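2-oxoglutarate carboxylase small subunit (Hydrogenobacter thermophilus, PDB 7KCT) belongs to the biotin carboxylase family, pairing an ATP-grasp domain with biotin carboxylase N- and C-terminal domains, and binds adenosine-5'-diphosphate and magnesium ions. Local coordinates at residues A[215-220]-A[234-239]; A[243-248]-A[302-307]; A[159-164]-A[180-185]; A[165-170]-A[198-203]. All blocks are in the same frame, centred on the assembly; numbering follows the deposited sequence.

Interaction 1 (A[215-220]-A[234-239]). With ADP (adenosine-5'-diphosphate), chain C.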
# COMPACT_ATOMS: atom_id res chain seq x y z
N LYS A 215 -0.80 -13.30 26.83
CA LYS A 215 -0.87 -12.77 25.48
C LYS A 215 -2.30 -12.93 24.94
O LYS A 215 -3.06 -13.81 25.37
CB LYS A 215 0.14 -13.47 24.59
CG LYS A 215 1.62 -13.13 24.92
CD LYS A 215 2.56 -13.81 23.94
CE LYS A 215 3.76 -12.94 23.58
NZ LYS A 215 3.40 -11.75 22.77
N HIS A 216 -2.70 -12.03 24.04
CA HIS A 216 -4.00 -12.10 23.39
C HIS A 216 -3.78 -12.62 21.98
O HIS A 216 -3.23 -11.92 21.11
CB HIS A 216 -4.72 -10.75 23.45
CG HIS A 216 -6.09 -10.75 22.80
ND1 HIS A 216 -7.23 -10.37 23.48
CD2 HIS A 216 -6.48 -11.03 21.53
CE1 HIS A 216 -8.27 -10.46 22.66
NE2 HIS A 216 -7.84 -10.85 21.48
N ILE A 217 -4.19 -13.87 21.75
CA ILE A 217 -3.99 -14.58 20.50
C ILE A 217 -5.38 -14.85 19.91
O ILE A 217 -6.25 -15.38 20.61
CB ILE A 217 -3.21 -15.90 20.71
CG1 ILE A 217 -1.84 -15.65 21.36
CG2 ILE A 217 -3.09 -16.63 19.43
CD1 ILE A 217 -0.92 -14.82 20.60
N GLU A 218 -5.59 -14.51 18.64
CA GLU A 218 -6.93 -14.67 18.07
C GLU A 218 -6.85 -15.29 16.69
O GLU A 218 -5.90 -15.02 15.94
CB GLU A 218 -7.68 -13.32 18.03
CG GLU A 218 -7.05 -12.35 17.09
CD GLU A 218 -7.73 -11.02 17.11
OE1 GLU A 218 -8.49 -10.77 18.07
OE2 GLU A 218 -7.49 -10.21 16.17
N PHE A 219 -7.80 -16.18 16.40
CA PHE A 219 -7.84 -16.92 15.15
C PHE A 219 -8.98 -16.41 14.26
O PHE A 219 -10.12 -16.29 14.70
CB PHE A 219 -8.07 -18.43 15.38
CG PHE A 219 -6.81 -19.18 15.67
CD1 PHE A 219 -6.29 -19.20 16.94
CD2 PHE A 219 -6.16 -19.84 14.68
CE1 PHE A 219 -5.11 -19.88 17.21
CE2 PHE A 219 -4.97 -20.52 14.96
CZ PHE A 219 -4.47 -20.52 16.23
N GLN A 220 -8.66 -16.23 13.00
CA GLN A 220 -9.58 -15.75 11.99
C GLN A 220 -10.21 -16.95 11.30
O GLN A 220 -9.49 -17.84 10.83
CB GLN A 220 -8.81 -14.91 10.97
CG GLN A 220 -9.61 -14.39 9.82
CD GLN A 220 -10.58 -13.33 10.23
OE1 GLN A 220 -10.19 -12.22 10.63
NE2 GLN A 220 -11.87 -13.64 10.12
N GLU A 234 -3.54 -16.90 12.93
CA GLU A 234 -3.79 -16.12 14.12
C GLU A 234 -3.09 -14.76 14.06
O GLU A 234 -2.28 -14.47 13.19
CB GLU A 234 -3.35 -16.92 15.37
CG GLU A 234 -1.91 -16.83 15.77
CD GLU A 234 -0.96 -17.47 14.81
OE1 GLU A 234 0.24 -17.40 15.13
OE2 GLU A 234 -1.37 -18.02 13.76
N ARG A 235 -3.49 -13.92 15.00
CA ARG A 235 -2.88 -12.62 15.21
C ARG A 235 -2.61 -12.46 16.69
O ARG A 235 -3.40 -12.90 17.53
CB ARG A 235 -3.82 -11.50 14.76
CG ARG A 235 -4.36 -11.67 13.35
CD ARG A 235 -5.31 -10.49 13.05
NE ARG A 235 -6.69 -10.65 13.54
CZ ARG A 235 -7.72 -11.11 12.83
NH1 ARG A 235 -7.58 -11.50 11.57
NH2 ARG A 235 -8.93 -11.16 13.38
N ASP A 236 -1.53 -11.77 17.01
CA ASP A 236 -1.22 -11.37 18.38
C ASP A 236 -1.61 -9.91 18.58
O ASP A 236 -1.02 -9.01 17.99
CB ASP A 236 0.26 -11.59 18.65
CG ASP A 236 0.62 -11.37 20.11
OD1 ASP A 236 -0.09 -10.58 20.78
OD2 ASP A 236 1.62 -11.96 20.57
N CYS A 237 -2.59 -9.67 19.44
CA CYS A 237 -3.12 -8.35 19.72
C CYS A 237 -2.92 -7.98 21.18
O CYS A 237 -3.74 -7.29 21.78
CB CYS A 237 -4.60 -8.29 19.32
SG CYS A 237 -4.89 -8.96 17.64
N SER A 238 -1.77 -8.35 21.76
CA SER A 238 -1.57 -8.17 23.20
C SER A 238 -1.40 -6.71 23.60
O SER A 238 -1.87 -6.30 24.67
CB SER A 238 -0.36 -8.97 23.68
OG SER A 238 -0.58 -10.33 23.40
N ILE A 239 -0.74 -5.90 22.77
CA ILE A 239 -0.48 -4.51 23.16
C ILE A 239 -1.78 -3.73 23.20
O ILE A 239 -2.38 -3.44 22.15
CB ILE A 239 0.54 -3.85 22.23
CG1 ILE A 239 1.85 -4.63 22.35
CG2 ILE A 239 0.73 -2.42 22.65
CD1 ILE A 239 2.98 -4.25 21.46
PB ADP C . -14.01 -7.46 25.10
O1B ADP C . -14.27 -6.13 25.70
O2B ADP C . -12.94 -7.80 24.09
O3B ADP C . -15.25 -8.31 24.89
PA ADP C . -12.60 -9.69 26.08
O1A ADP C . -11.98 -10.10 24.79
O2A ADP C . -13.05 -10.79 27.02
O3A ADP C . -13.38 -8.41 26.53
O5' ADP C . -10.97 -9.43 26.98
C5' ADP C . -10.54 -8.02 27.02
C4' ADP C . -9.08 -8.11 27.20
O4' ADP C . -8.94 -8.34 28.63
C3' ADP C . -8.47 -9.27 26.50
O3' ADP C . -7.89 -8.85 25.26
C2' ADP C . -7.32 -9.54 27.46
O2' ADP C . -6.27 -8.49 27.38
C1' ADP C . -7.92 -9.32 28.82
N9 ADP C . -8.49 -10.57 29.37
C8 ADP C . -9.73 -11.18 29.11
N7 ADP C . -9.88 -12.32 29.85
C5 ADP C . -8.69 -12.45 30.57
C6 ADP C . -8.23 -13.41 31.50
N6 ADP C . -9.02 -14.47 31.82
N1 ADP C . -6.99 -13.33 32.05
C2 ADP C . -6.29 -12.23 31.68
N3 ADP C . -6.59 -11.24 30.83
C4 ADP C . -7.82 -11.37 30.28
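Arg235 and Glu218 meet with their flat ends almost perpendicular: guanidinium and carboxylate planes stand 87° apart. The salt bridge runs from Arg235 NE, in the guanidinium plane, to the anti side of Glu218 OE2, nearly straight and 2.8 Å long. Gln220 OE1 is gripped end-on by two nitrogens, Arg235 NH1 at 2.9 Å on a lone pair and NH2 from above the amide plane. A bend in the Arg235 chain at chi3 (-84°) helps turn the guanidinium toward Glu218 and Gln220; Gln302 and Thr308 bind it from outside the hairpin.

On the other face of the sheet, Phe219 and Glu234 run side by side. Glu234 CB sits over the centre of the Phe219 ring, 3.8 Å from its centroid, a CH-pi contact, while the Glu234 carboxylate goes on to Arg260 and Ser252. Lys215 crosses Asp236 at about a right angle, and its NZ takes the syn lone pair of OD2 at 2.8 Å; the backbone O of Phe444 also accepts from that amine. Asp236 OD1 closes an Asx turn with Ser238 N and also receives Ser238 OG, which in turn accepts from His216 N at 2.8 Å, tying residues 236-238 to strand 215-223 where the chain leaves the sheet. His216 belongs to the pocket of ADP C, whose O3' lies at the ring edge near ND1.

The two strands form a beta hairpin of the ATP-grasp domain: 229-236 is an outermost strand of a four-stranded antiparallel sheet, 215-223 pairs on its other side with strand 278-286, and Lys245 of strand 244-250 salt-bridges Glu218.

Interaction 2 (A[243-248]-A[302-307]); sequences NQKLVE and QVEHPV. With ADP (adenosine-5'-diphosphate), chain D.
Lys245 and Glu304 cross at about a right angle, and Lys245 NZ meets Glu304 OE2 on its syn side at 2.9 Å, 16° out of the carboxylate plane. Extended beyond CG, the lysine chain also carries NZ to the diphosphate of ADP D, where O2B accepts at 2.9 Å. Glu283, a ligand of the magnesium ion, is a further salt-bridge partner of the same amine.

The closest packing lies next to this bridge. Glu248, bent at chi2 (104°), lays its carboxylate carbon against Glu304, with Glu248 CD only 3.5 Å from Glu304 CB. The two carboxylates are nearly parallel in plane yet kept apart, Glu248 OE2 standing 4.1 Å from Glu304 OE1. Arg346 spans the pair, with NE on Glu248 and NH2 on Glu304, which would offset the like charges.

Elsewhere the contact is sparse. Val307 adds a single approach, CG1 at 3.8 Å from Glu248 O. Val303 serves the nucleotide, its backbone N pointing almost straight at ADP O1B over 2.8 Å. A type I turn from Gln302 to His305 presents that N-H, and Gln302 O, which accepts from both N and ND1 of His305, fixes the turn.

Strand 244-250 and the turn before helix 305-312 thus close on the diphosphate from two sides. The lysine, set between Glu304 and the diphosphate, would offset the negative charge of both, as is usual for a nucleotide phosphate site in an ATP-grasp domain.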
# COMPACT_ATOMS: atom_id res chain seq x y z
N ASN A 243 -7.96 -2.29 27.73
CA ASN A 243 -8.35 -3.60 27.22
C ASN A 243 -8.79 -3.55 25.75
O ASN A 243 -9.55 -4.41 25.30
CB ASN A 243 -9.47 -4.19 28.09
CG ASN A 243 -9.08 -4.28 29.53
OD1 ASN A 243 -9.71 -3.65 30.38
ND2 ASN A 243 -8.05 -5.06 29.83
N GLN A 244 -8.32 -2.54 25.01
CA GLN A 244 -8.58 -2.38 23.58
C GLN A 244 -7.27 -2.29 22.81
O GLN A 244 -6.31 -1.66 23.26
CB GLN A 244 -9.44 -1.16 23.34
CG GLN A 244 -10.18 -1.13 22.03
CD GLN A 244 -10.91 0.19 21.86
OE1 GLN A 244 -11.27 0.86 22.85
NE2 GLN A 244 -11.11 0.60 20.60
N LYS A 245 -7.25 -2.92 21.64
CA LYS A 245 -6.01 -3.15 20.94
C LYS A 245 -5.45 -1.87 20.34
O LYS A 245 -6.18 -0.93 20.01
CB LYS A 245 -6.23 -4.21 19.87
CG LYS A 245 -6.79 -5.50 20.47
CD LYS A 245 -7.56 -6.32 19.46
CE LYS A 245 -8.34 -7.44 20.13
NZ LYS A 245 -9.45 -7.89 19.26
N LEU A 246 -4.14 -1.82 20.26
CA LEU A 246 -3.40 -0.71 19.67
C LEU A 246 -2.45 -1.17 18.58
O LEU A 246 -2.30 -0.48 17.55
CB LEU A 246 -2.61 0.02 20.75
CG LEU A 246 -1.92 1.34 20.51
CD1 LEU A 246 -2.96 2.39 20.20
CD2 LEU A 246 -1.10 1.65 21.80
N VAL A 247 -1.81 -2.31 18.79
CA VAL A 247 -0.88 -2.87 17.84
C VAL A 247 -1.20 -4.35 17.65
O VAL A 247 -1.31 -5.10 18.62
CB VAL A 247 0.58 -2.72 18.31
CG1 VAL A 247 1.50 -3.43 17.30
CG2 VAL A 247 0.96 -1.22 18.54
N GLU A 248 -1.24 -4.77 16.42
CA GLU A 248 -1.57 -6.14 16.09
C GLU A 248 -0.57 -6.69 15.09
O GLU A 248 -0.16 -6.00 14.16
CB GLU A 248 -3.01 -6.18 15.51
CG GLU A 248 -4.07 -5.56 16.40
CD GLU A 248 -4.56 -4.17 15.96
OE1 GLU A 248 -4.01 -3.57 15.00
OE2 GLU A 248 -5.55 -3.70 16.56
N GLN A 302 -13.21 -7.79 12.15
CA GLN A 302 -12.54 -6.96 13.14
C GLN A 302 -11.66 -5.89 12.50
O GLN A 302 -11.16 -6.04 11.39
CB GLN A 302 -11.64 -7.84 14.03
CG GLN A 302 -12.35 -8.86 14.84
CD GLN A 302 -11.38 -9.60 15.74
OE1 GLN A 302 -10.45 -10.24 15.26
NE2 GLN A 302 -11.56 -9.45 17.04
N VAL A 303 -11.38 -4.85 13.29
CA VAL A 303 -10.51 -3.75 12.87
C VAL A 303 -9.23 -4.25 12.23
O VAL A 303 -8.83 -3.78 11.16
CB VAL A 303 -10.21 -2.87 14.11
CG1 VAL A 303 -9.09 -1.84 13.84
CG2 VAL A 303 -11.49 -2.13 14.54
N GLU A 304 -8.61 -5.26 12.83
CA GLU A 304 -7.26 -5.69 12.51
C GLU A 304 -7.20 -6.78 11.45
O GLU A 304 -6.12 -7.37 11.23
CB GLU A 304 -6.56 -6.14 13.81
CG GLU A 304 -7.24 -7.35 14.55
CD GLU A 304 -8.28 -6.99 15.64
OE1 GLU A 304 -8.87 -5.89 15.66
OE2 GLU A 304 -8.52 -7.84 16.55
N HIS A 305 -8.30 -7.02 10.72
CA HIS A 305 -8.26 -8.03 9.66
C HIS A 305 -7.18 -7.80 8.61
O HIS A 305 -6.78 -8.79 7.97
CB HIS A 305 -9.64 -8.15 8.97
CG HIS A 305 -9.96 -7.03 8.03
ND1 HIS A 305 -10.65 -5.91 8.46
CD2 HIS A 305 -9.74 -6.86 6.71
CE1 HIS A 305 -10.79 -5.07 7.43
NE2 HIS A 305 -10.24 -5.61 6.37
N PRO A 306 -6.71 -6.58 8.34
CA PRO A 306 -5.70 -6.44 7.27
C PRO A 306 -4.40 -7.18 7.53
O PRO A 306 -3.82 -7.68 6.56
CB PRO A 306 -5.50 -4.91 7.17
CG PRO A 306 -6.85 -4.36 7.56
CD PRO A 306 -7.26 -5.26 8.74
N VAL A 307 -3.93 -7.35 8.77
CA VAL A 307 -2.65 -8.05 8.92
C VAL A 307 -2.78 -9.48 8.40
O VAL A 307 -1.84 -10.03 7.82
CB VAL A 307 -2.14 -8.04 10.38
CG1 VAL A 307 -1.81 -6.61 10.83
CG2 VAL A 307 -3.06 -8.75 11.37
PB ADP D . -11.92 -5.23 17.26
O1B ADP D . -12.54 -5.16 15.87
O2B ADP D . -10.61 -5.94 17.51
O3B ADP D . -12.90 -5.32 18.39
PA ADP D . -12.13 -2.71 18.72
O1A ADP D . -11.87 -1.24 18.82
O2A ADP D . -12.55 -3.56 19.91
O3A ADP D . -11.28 -3.54 17.68
O5' ADP D . -13.93 -2.58 17.92
C5' ADP D . -14.11 -1.30 17.18
C4' ADP D . -15.39 -0.64 17.45
O4' ADP D . -16.45 -1.48 17.84
C3' ADP D . -14.99 0.35 18.70
O3' ADP D . -15.64 1.49 18.54
C2' ADP D . -15.55 -0.59 19.84
O2' ADP D . -16.03 0.12 20.89
C1' ADP D . -16.81 -1.08 19.07
N9 ADP D . -17.36 -2.41 19.56
C8 ADP D . -16.69 -3.64 19.75
N7 ADP D . -17.50 -4.63 20.22
C5 ADP D . -18.74 -4.04 20.29
C6 ADP D . -19.98 -4.55 20.71
N6 ADP D . -20.10 -5.87 21.12
N1 ADP D . -21.10 -3.75 20.70
C2 ADP D . -20.88 -2.45 20.30
N3 ADP D . -19.75 -1.81 19.88
C4 ADP D . -18.68 -2.66 19.88

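Interaction 3 (A[159-164]-A[180-185]); sequences IGYPVL and RNEEEL. With ADP (adenosine-5'-diphosphate), chain C.
Tyr161 lays its ring obliquely across the backbone from Arg180 to Glu182, CE2 coming within 3.3 Å of Asn181 C. With CG anti to the carbonyl carbon (chi1 -68°), the ring reaches over the start of helix 182-200 and leaves Tyr161 OH 3.3 Å from Glu182 CA. Tyr161 OH donates to a water oxygen at 2.5 Å, and that water passes a hydrogen bond to Glu182 OE2, bridging the two side chains.

Beside the ring, Pro162, entered by a cis peptide bond, packs against the Arg180 chain, whose guanidinium goes on to Glu212. Deeper in, Val163 CG2 touches Leu185 CD1 at 4.1 Å. The start of the helix is held by its own residues: Asn181 is the N-cap, its OD1 accepting from Glu184 N at 2.8 Å, and Glu184 OE2 reaches back to Arg180 N. Leu164 points away from the helix, with CD2 3.3 Å from C5 of the ADP C adenine.

One face of strand 163-167 thus meets the helix and the other the nucleotide, an arrangement typical of the small beta-and-alpha lobe that lies over the nucleotide in ATP-grasp domains.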
# COMPACT_ATOMS: atom_id res chain seq x y z
N ILE A 159 -11.75 -21.23 42.39
CA ILE A 159 -10.87 -21.07 41.26
C ILE A 159 -9.47 -20.68 41.70
O ILE A 159 -8.49 -21.12 41.16
CB ILE A 159 -11.34 -19.92 40.36
CG1 ILE A 159 -12.72 -20.19 39.80
CG2 ILE A 159 -10.35 -19.70 39.25
CD1 ILE A 159 -12.84 -21.46 39.00
N GLY A 160 -9.43 -19.83 42.70
CA GLY A 160 -8.20 -19.31 43.22
C GLY A 160 -7.89 -17.90 42.72
O GLY A 160 -7.92 -17.66 41.53
N TYR A 161 -7.57 -16.97 43.60
CA TYR A 161 -7.15 -15.63 43.18
C TYR A 161 -5.77 -15.69 42.52
O TYR A 161 -4.96 -16.60 42.80
CB TYR A 161 -7.13 -14.67 44.36
CG TYR A 161 -8.50 -14.35 44.91
CD1 TYR A 161 -9.15 -15.23 45.77
CD2 TYR A 161 -9.17 -13.18 44.57
CE1 TYR A 161 -10.42 -14.95 46.30
CE2 TYR A 161 -10.44 -12.90 45.07
CZ TYR A 161 -11.04 -13.79 45.94
OH TYR A 161 -12.29 -13.51 46.43
N PRO A 162 -5.47 -14.75 41.61
CA PRO A 162 -6.38 -13.67 41.17
C PRO A 162 -7.48 -14.14 40.20
O PRO A 162 -7.30 -15.15 39.54
CB PRO A 162 -5.43 -12.69 40.48
CG PRO A 162 -4.31 -13.55 39.93
CD PRO A 162 -4.13 -14.65 40.99
N VAL A 163 -8.60 -13.42 40.15
CA VAL A 163 -9.69 -13.71 39.22
C VAL A 163 -10.08 -12.41 38.53
O VAL A 163 -9.69 -11.32 38.95
CB VAL A 163 -10.93 -14.32 39.91
CG1 VAL A 163 -10.57 -15.58 40.65
CG2 VAL A 163 -11.60 -13.31 40.83
N LEU A 164 -10.90 -12.56 37.49
CA LEU A 164 -11.37 -11.46 36.65
C LEU A 164 -12.89 -11.51 36.56
O LEU A 164 -13.46 -12.54 36.21
CB LEU A 164 -10.77 -11.59 35.25
CG LEU A 164 -10.83 -10.41 34.30
CD1 LEU A 164 -10.06 -9.27 34.88
CD2 LEU A 164 -10.22 -10.85 33.04
N ARG A 180 -7.83 -9.31 43.23
CA ARG A 180 -6.74 -10.10 43.78
C ARG A 180 -7.01 -10.58 45.21
O ARG A 180 -6.22 -11.35 45.76
CB ARG A 180 -5.44 -9.28 43.72
CG ARG A 180 -4.99 -9.07 42.25
CD ARG A 180 -3.64 -8.46 42.13
NE ARG A 180 -3.29 -8.07 40.76
CZ ARG A 180 -2.69 -8.87 39.91
NH1 ARG A 180 -2.37 -10.10 40.26
NH2 ARG A 180 -2.39 -8.42 38.70
N ASN A 181 -8.14 -10.19 45.78
CA ASN A 181 -8.57 -10.68 47.08
C ASN A 181 -10.06 -10.42 47.18
O ASN A 181 -10.65 -9.74 46.33
CB ASN A 181 -7.82 -10.00 48.22
CG ASN A 181 -7.92 -8.50 48.15
OD1 ASN A 181 -9.01 -7.93 48.21
ND2 ASN A 181 -6.77 -7.85 48.00
N GLU A 182 -10.66 -10.95 48.26
CA GLU A 182 -12.11 -10.86 48.42
C GLU A 182 -12.54 -9.42 48.62
O GLU A 182 -13.65 -9.04 48.23
CB GLU A 182 -12.58 -11.72 49.59
CG GLU A 182 -14.08 -11.85 49.60
CD GLU A 182 -14.60 -12.98 50.45
OE1 GLU A 182 -15.30 -12.69 51.44
OE2 GLU A 182 -14.37 -14.16 50.10
N GLU A 183 -11.69 -8.60 49.23
CA GLU A 183 -12.04 -7.19 49.39
C GLU A 183 -12.22 -6.52 48.02
O GLU A 183 -13.15 -5.74 47.83
CB GLU A 183 -10.97 -6.47 50.23
N GLU A 184 -11.35 -6.85 47.06
CA GLU A 184 -11.43 -6.22 45.74
C GLU A 184 -12.63 -6.76 44.96
O GLU A 184 -13.31 -6.01 44.25
CB GLU A 184 -10.13 -6.44 44.96
CG GLU A 184 -8.90 -5.73 45.52
CD GLU A 184 -7.68 -5.72 44.57
OE1 GLU A 184 -6.81 -4.84 44.74
OE2 GLU A 184 -7.58 -6.60 43.68
N LEU A 185 -12.88 -8.06 45.06
CA LEU A 185 -14.01 -8.69 44.37
C LEU A 185 -15.34 -8.02 44.69
O LEU A 185 -16.16 -7.76 43.81
CB LEU A 185 -14.09 -10.16 44.76
CG LEU A 185 -15.15 -11.04 44.09
CD1 LEU A 185 -14.67 -11.33 42.66
CD2 LEU A 185 -15.40 -12.31 44.87
PB ADP C . -14.01 -7.46 25.10
O1B ADP C . -14.27 -6.13 25.70
O2B ADP C . -12.94 -7.80 24.09
O3B ADP C . -15.25 -8.31 24.89
PA ADP C . -12.60 -9.69 26.08
O1A ADP C . -11.98 -10.10 24.79
O2A ADP C . -13.05 -10.79 27.02
O3A ADP C . -13.38 -8.41 26.53
O5' ADP C . -10.97 -9.43 26.98
C5' ADP C . -10.54 -8.02 27.02
C4' ADP C . -9.08 -8.11 27.20
O4' ADP C . -8.94 -8.34 28.63
C3' ADP C . -8.47 -9.27 26.50
O3' ADP C . -7.89 -8.85 25.26
C2' ADP C . -7.32 -9.54 27.46
O2' ADP C . -6.27 -8.49 27.38
C1' ADP C . -7.92 -9.32 28.82
N9 ADP C . -8.49 -10.57 29.37
C8 ADP C . -9.73 -11.18 29.11
N7 ADP C . -9.88 -12.32 29.85
C5 ADP C . -8.69 -12.45 30.57
C6 ADP C . -8.23 -13.41 31.50
N6 ADP C . -9.02 -14.47 31.82
N1 ADP C . -6.99 -13.33 32.05
C2 ADP C . -6.29 -12.23 31.68
N3 ADP C . -6.59 -11.24 30.83
C4 ADP C . -7.82 -11.37 30.28
O HOH W 1 -13.58 -15.17 47.81

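Interaction 4 (A[165-170]-A[198-203]). With ADP (adenosine-5'-diphosphate), chain C.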
# COMPACT_ATOMS: atom_id res chain seq x y z
N LEU A 165 -13.55 -10.40 36.89
CA LEU A 165 -14.95 -10.22 36.55
C LEU A 165 -15.08 -9.64 35.13
O LEU A 165 -14.28 -8.80 34.71
CB LEU A 165 -15.61 -9.32 37.57
CG LEU A 165 -15.59 -9.75 39.02
CD1 LEU A 165 -16.08 -8.58 39.86
CD2 LEU A 165 -16.47 -10.98 39.18
N LYS A 166 -16.07 -10.13 34.39
CA LYS A 166 -16.33 -9.65 33.03
C LYS A 166 -17.84 -9.54 32.81
O LYS A 166 -18.60 -10.41 33.26
CB LYS A 166 -15.75 -10.60 31.99
CG LYS A 166 -14.30 -10.92 32.23
CD LYS A 166 -13.72 -12.01 31.34
CE LYS A 166 -13.52 -11.57 29.92
NZ LYS A 166 -12.68 -12.52 29.12
N ALA A 167 -18.25 -8.49 32.09
CA ALA A 167 -19.62 -8.38 31.62
C ALA A 167 -19.88 -9.46 30.58
O ALA A 167 -19.15 -9.54 29.58
CB ALA A 167 -19.86 -6.99 31.03
N SER A 168 -20.90 -10.30 30.79
CA SER A 168 -21.16 -11.36 29.82
C SER A 168 -21.70 -10.79 28.51
O SER A 168 -21.57 -11.42 27.46
CB SER A 168 -22.12 -12.41 30.39
OG SER A 168 -21.93 -13.64 29.68
N ALA A 169 -22.35 -9.63 28.58
CA ALA A 169 -22.84 -8.90 27.41
C ALA A 169 -21.82 -7.90 26.86
O ALA A 169 -22.21 -6.85 26.32
CB ALA A 169 -24.15 -8.19 27.74
N GLY A 170 -20.52 -8.22 26.95
CA GLY A 170 -19.47 -7.23 26.84
C GLY A 170 -18.88 -7.09 25.44
O GLY A 170 -19.04 -7.94 24.57
N LYS A 198 -25.35 0.37 32.56
CA LYS A 198 -25.27 1.61 31.80
C LYS A 198 -24.74 1.38 30.39
O LYS A 198 -25.10 2.13 29.48
CB LYS A 198 -24.38 2.64 32.50
CG LYS A 198 -24.85 3.12 33.87
CD LYS A 198 -23.86 4.13 34.47
N ALA A 199 -23.89 0.37 30.18
CA ALA A 199 -23.12 0.26 28.95
C ALA A 199 -23.68 -0.76 27.95
O ALA A 199 -23.51 -0.56 26.73
CB ALA A 199 -21.66 -0.11 29.25
N PHE A 200 -24.31 -1.85 28.41
CA PHE A 200 -24.75 -2.90 27.49
C PHE A 200 -26.23 -3.25 27.67
O PHE A 200 -26.74 -4.06 26.89
CB PHE A 200 -23.90 -4.18 27.66
CG PHE A 200 -22.41 -3.96 27.57
CD1 PHE A 200 -21.80 -3.62 26.37
CD2 PHE A 200 -21.60 -4.12 28.70
CE1 PHE A 200 -20.42 -3.42 26.28
CE2 PHE A 200 -20.22 -3.92 28.62
CZ PHE A 200 -19.63 -3.58 27.40
N GLY A 201 -26.92 -2.63 28.63
CA GLY A 201 -28.30 -2.94 28.93
C GLY A 201 -28.50 -4.06 29.94
O GLY A 201 -29.63 -4.25 30.43
N ARG A 202 -27.45 -4.81 30.27
CA ARG A 202 -27.55 -6.02 31.07
C ARG A 202 -26.32 -6.10 31.96
O ARG A 202 -25.19 -6.05 31.45
CB ARG A 202 -27.67 -7.24 30.15
CG ARG A 202 -27.68 -8.58 30.87
CD ARG A 202 -28.26 -9.68 29.98
NE ARG A 202 -27.44 -9.97 28.81
CZ ARG A 202 -26.55 -10.95 28.72
NH1 ARG A 202 -26.34 -11.76 29.76
NH2 ARG A 202 -25.87 -11.13 27.60
N GLY A 203 -26.53 -6.22 33.26
CA GLY A 203 -25.45 -6.16 34.23
C GLY A 203 -24.78 -7.47 34.56
O GLY A 203 -23.90 -7.50 35.42
PB ADP C . -14.01 -7.46 25.10
O1B ADP C . -14.27 -6.13 25.70
O2B ADP C . -12.94 -7.80 24.09
O3B ADP C . -15.25 -8.31 24.89
PA ADP C . -12.60 -9.69 26.08
O1A ADP C . -11.98 -10.10 24.79
O2A ADP C . -13.05 -10.79 27.02
O3A ADP C . -13.38 -8.41 26.53
O5' ADP C . -10.97 -9.43 26.98
C5' ADP C . -10.54 -8.02 27.02
C4' ADP C . -9.08 -8.11 27.20
O4' ADP C . -8.94 -8.34 28.63
C3' ADP C . -8.47 -9.27 26.50
O3' ADP C . -7.89 -8.85 25.26
C2' ADP C . -7.32 -9.54 27.46
O2' ADP C . -6.27 -8.49 27.38
C1' ADP C . -7.92 -9.32 28.82
N9 ADP C . -8.49 -10.57 29.37
C8 ADP C . -9.73 -11.18 29.11
N7 ADP C . -9.88 -12.32 29.85
C5 ADP C . -8.69 -12.45 30.57
C6 ADP C . -8.23 -13.41 31.50
N6 ADP C . -9.02 -14.47 31.82
N1 ADP C . -6.99 -13.33 32.05
C2 ADP C . -6.29 -12.23 31.68
N3 ADP C . -6.59 -11.24 30.83
C4 ADP C . -7.82 -11.37 30.28
O HOH W 2 -23.13 -8.09 31.20
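Phe200 turns one ring face to the backbone of Ala169 and Gly170. The carbonyl O of Ala169 stands 3.2 Å from Phe200 CG, near the rim, and Gly170 CA makes a CH-pi contact at 3.9 Å from the ring centroid. Ala167 CB comes in obliquely, 3.9 Å from Phe200 CE2, and Ala199 CB lies over the opposite face. Arg202 adds a second flat group: Ala169 CB rests over one face of its guanidinium, 3.4 Å from NH2.

What places that guanidinium is a bend at chi3 (66°), after CG leaves anti to the backbone N, together with salt bridges from NH1 to Asp123 and Asp204. Asp123 OD2 also bonds Ser168 OG, so one carboxylate oxygen positions both sides of the contact. A water links the backbones, accepting from Ala169 N and donating to Arg202 O at 2.9 Å.

Farther out, a type I turn from Ala167 to Gly170 brings the strand end against the ring, and Gly201, with positive phi, is the first residue beyond helix 182-200 and turns the chain toward Arg202. Lys166 reaches ADP C, where its NZ bonds N7 at 2.9 Å and O2A at 2.7 Å and is also salt-bridged to Glu208.

The turn leads into the glycine-rich loop of the ATP-grasp lobe, while Arg202, with Asp123 and Arg126, lines a pocket that holds a bicarbonate ion in this crystal.

In the fold
All four interactions lie in the ATP-grasp domain but differ in depth. Interactions 1 and 2 are buried, their centres about 9 Å apart, and they meet where Arg235 bonds Gln302 and where the acids Glu218 and Glu304 come close; both are rich in charge pairs. Interactions 3 and 4 are only partly buried and hold the same elements, strand 163-167 against helix 182-200, interaction 3 at the start of both and interaction 4 at the end of both. There, apolar and ring-to-backbone contacts plus bridging waters replace salt bridges across the segments. ADP C borders interactions 1, 3 and 4; interaction 2 binds the diphosphate of ADP D, with Asn243 reaching the first nucleotide's pocket.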